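Local structure of CG14216 (Drosophila melanogaster, 3P9Y) at residues V124-M127 with E128-S132. The protein probably dephosphorylates phosphoserine in the C-terminal domain of RNA polymerase II, contributing to RNA processing and transcription termination. The protein carries 2 engineered substitutions. Residues are numbered along the deposited sequence; the frame is centred on the assembly and turned at random.
Sequences VMHM and ESMES
Glu128 continues the helix begun by the residues before it, its N donating to Val124 O at 2.9 Å in an ordinary i to i+4 bond. Its side chain runs alongside that of Val124, both pointing the same way: with CG beside the backbone N (chi1 -77°) and the chain extended beyond it, the carboxylate carbon CD comes to 3.9 Å from Val124 CG1, while Glu128 CG brushes the carbonyl oxygen of Val124. An imidazole molecule, probably from the crystallisation liquor, lies by the Val124 side chain. Ser129 N keeps the i+4 spacing, bonding to Met125 O at 3.0 Å, but also leans weakly on His126 O, which accepts the Ser129 hydroxyl as well (Ser129 OG to His126 O, 2.9 Å). A chi1 of 87° swings OG back toward the helix, where it approaches that carbonyl oxygen from 25° off the carbonyl plane. The change is complete at Met130, whose N reaches back three residues to Met127 O at 3.3 Å, from above the carbonyl plane. The bent Met130 side chain sends SD to 4.9 Å from the centre of the His126 ring, an oblique sulfur-aromatic approach. Met127 itself is buried, packing on Leu196 and Tyr198. The shift from i+4 to i+3 bonding, with a serine hydroxyl taking up a last-turn carbonyl, is a C-terminal helix ending, here where helix 117-128 gives way to the loop leading into strand 137-142 of the low-molecular-weight PTP-like fold.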
ATOM      1  N   VAL A 124       4.957   0.628 -12.311  1.00 20.45           N
ATOM      2  CA  VAL A 124       5.852   1.343 -13.214  1.00 22.80           C
ATOM      3  C   VAL A 124       5.389   1.176 -14.660  1.00 25.07           C
ATOM      4  O   VAL A 124       5.366   2.135 -15.429  1.00 25.76           O
ATOM      5  CB  VAL A 124       7.309   0.865 -13.054  1.00 22.88           C
ATOM      6  CG1 VAL A 124       8.193   1.430 -14.156  1.00 25.01           C
ATOM      7  CG2 VAL A 124       7.850   1.264 -11.681  1.00 19.00           C
ATOM      8  N   MET A 125       4.995  -0.042 -15.019  1.00 24.06           N
ATOM      9  CA  MET A 125       4.506  -0.321 -16.360  1.00 27.29           C
ATOM     10  C   MET A 125       3.287   0.544 -16.642  1.00 27.65           C
ATOM     11  O   MET A 125       3.179   1.147 -17.705  1.00 30.21           O
ATOM     12  CB  MET A 125       4.154  -1.804 -16.510  1.00 27.22           C
ATOM     13  CG  MET A 125       3.778  -2.203 -17.927  1.00 31.44           C
ATOM     14  SD  MET A 125       3.638  -3.987 -18.154  1.00 38.67           S
ATOM     15  CE  MET A 125       2.134  -4.346 -17.248  1.00 31.88           C
ATOM     16  N   HIS A 126       2.380   0.622 -15.675  1.00 26.07           N
ATOM     17  CA  HIS A 126       1.154   1.391 -15.850  1.00 26.80           C
ATOM     18  C   HIS A 126       1.454   2.874 -16.032  1.00 28.91           C
ATOM     19  O   HIS A 126       0.857   3.536 -16.882  1.00 28.95           O
ATOM     20  CB  HIS A 126       0.211   1.197 -14.665  1.00 25.09           C
ATOM     21  CG  HIS A 126      -1.027   2.032 -14.753  1.00 26.32           C
ATOM     22  ND1 HIS A 126      -2.116   1.665 -15.510  1.00 26.64           N
ATOM     23  CD2 HIS A 126      -1.332   3.233 -14.209  1.00 27.31           C
ATOM     24  CE1 HIS A 126      -3.047   2.598 -15.419  1.00 27.93           C
ATOM     25  NE2 HIS A 126      -2.597   3.561 -14.636  1.00 28.43           N
ATOM     26  N   MET A 127       2.385   3.388 -15.234  1.00 26.94           N
ATOM     27  CA  MET A 127       2.760   4.793 -15.294  1.00 30.05           C
ATOM     28  C   MET A 127       3.404   5.127 -16.635  1.00 31.14           C
ATOM     29  O   MET A 127       3.175   6.197 -17.197  1.00 32.93           O
ATOM     30  CB  MET A 127       3.738   5.121 -14.166  1.00 27.80           C
ATOM     31  CG  MET A 127       3.106   5.242 -12.783  1.00 28.20           C
ATOM     32  SD  MET A 127       2.041   6.687 -12.637  1.00 37.09           S
ATOM     33  CE  MET A 127       3.158   8.008 -13.102  1.00 29.83           C
ATOM     34  N   GLU A 128       4.216   4.205 -17.140  1.00 30.77           N
ATOM     35  CA  GLU A 128       4.931   4.409 -18.394  1.00 32.95           C
ATOM     36  C   GLU A 128       3.986   4.368 -19.591  1.00 35.73           C
ATOM     37  O   GLU A 128       4.226   5.029 -20.599  1.00 40.37           O
ATOM     38  CB  GLU A 128       6.037   3.363 -18.552  1.00 31.60           C
ATOM     39  CG  GLU A 128       7.269   3.642 -17.703  1.00 32.19           C
ATOM     40  CD  GLU A 128       8.363   2.606 -17.889  1.00 34.68           C
ATOM     41  OE1 GLU A 128       8.055   1.474 -18.325  1.00 34.88           O
ATOM     42  OE2 GLU A 128       9.535   2.922 -17.591  1.00 35.55           O
ATOM     43  N   SER A 129       2.910   3.597 -19.473  1.00 35.12           N
ATOM     44  CA  SER A 129       1.939   3.462 -20.554  1.00 38.71           C
ATOM     45  C   SER A 129       1.165   4.756 -20.762  1.00 39.94           C
ATOM     46  O   SER A 129       0.476   4.921 -21.766  1.00 43.52           O
ATOM     47  CB  SER A 129       0.955   2.331 -20.252  1.00 35.62           C
ATOM     48  OG  SER A 129      -0.144   2.785 -19.471  1.00 34.47           O
ATOM     49  N   MET A 130       1.271   5.662 -19.799  1.00 39.15           N
ATOM     50  CA  MET A 130       0.518   6.911 -19.827  1.00 42.94           C
ATOM     51  C   MET A 130       1.395   8.045 -20.333  1.00 43.25           C
ATOM     52  O   MET A 130       2.475   8.287 -19.797  1.00 43.84           O
ATOM     53  CB  MET A 130       0.009   7.247 -18.423  1.00 43.69           C
ATOM     54  CG  MET A 130      -0.817   6.137 -17.780  1.00 43.48           C
ATOM     55  SD  MET A 130      -2.596   6.397 -17.908  1.00 52.94           S
ATOM     56  CE  MET A 130      -2.794   7.906 -16.962  1.00 79.48           C
ATOM     57  N   GLU A 131       0.931   8.741 -21.364  1.00 44.75           N
ATOM     58  CA  GLU A 131       1.677   9.863 -21.911  1.00 44.14           C
ATOM     59  C   GLU A 131       1.722  10.980 -20.877  1.00 44.32           C
ATOM     60  O   GLU A 131       0.681  11.466 -20.439  1.00 44.69           O
ATOM     61  CB  GLU A 131       1.019  10.368 -23.194  1.00 48.48           C
ATOM     62  CG  GLU A 131       1.995  10.957 -24.199  1.00 49.38           C
ATOM     63  CD  GLU A 131       2.856   9.894 -24.858  1.00 51.28           C
ATOM     64  OE1 GLU A 131       2.325   8.799 -25.149  1.00 50.11           O
ATOM     65  OE2 GLU A 131       4.056  10.154 -25.086  1.00 51.24           O
ATOM     66  N   SER A 132       2.924  11.380 -20.478  1.00 42.67           N
ATOM     67  CA  SER A 132       3.072  12.430 -19.481  1.00 41.63           C
ATOM     68  C   SER A 132       2.814  13.786 -20.123  1.00 43.08           C
ATOM     69  O   SER A 132       3.301  14.065 -21.217  1.00 43.64           O
ATOM     70  CB  SER A 132       4.462  12.383 -18.843  1.00 40.08           C
ATOM     71  OG  SER A 132       5.464  12.849 -19.728  1.00 42.39           O
TER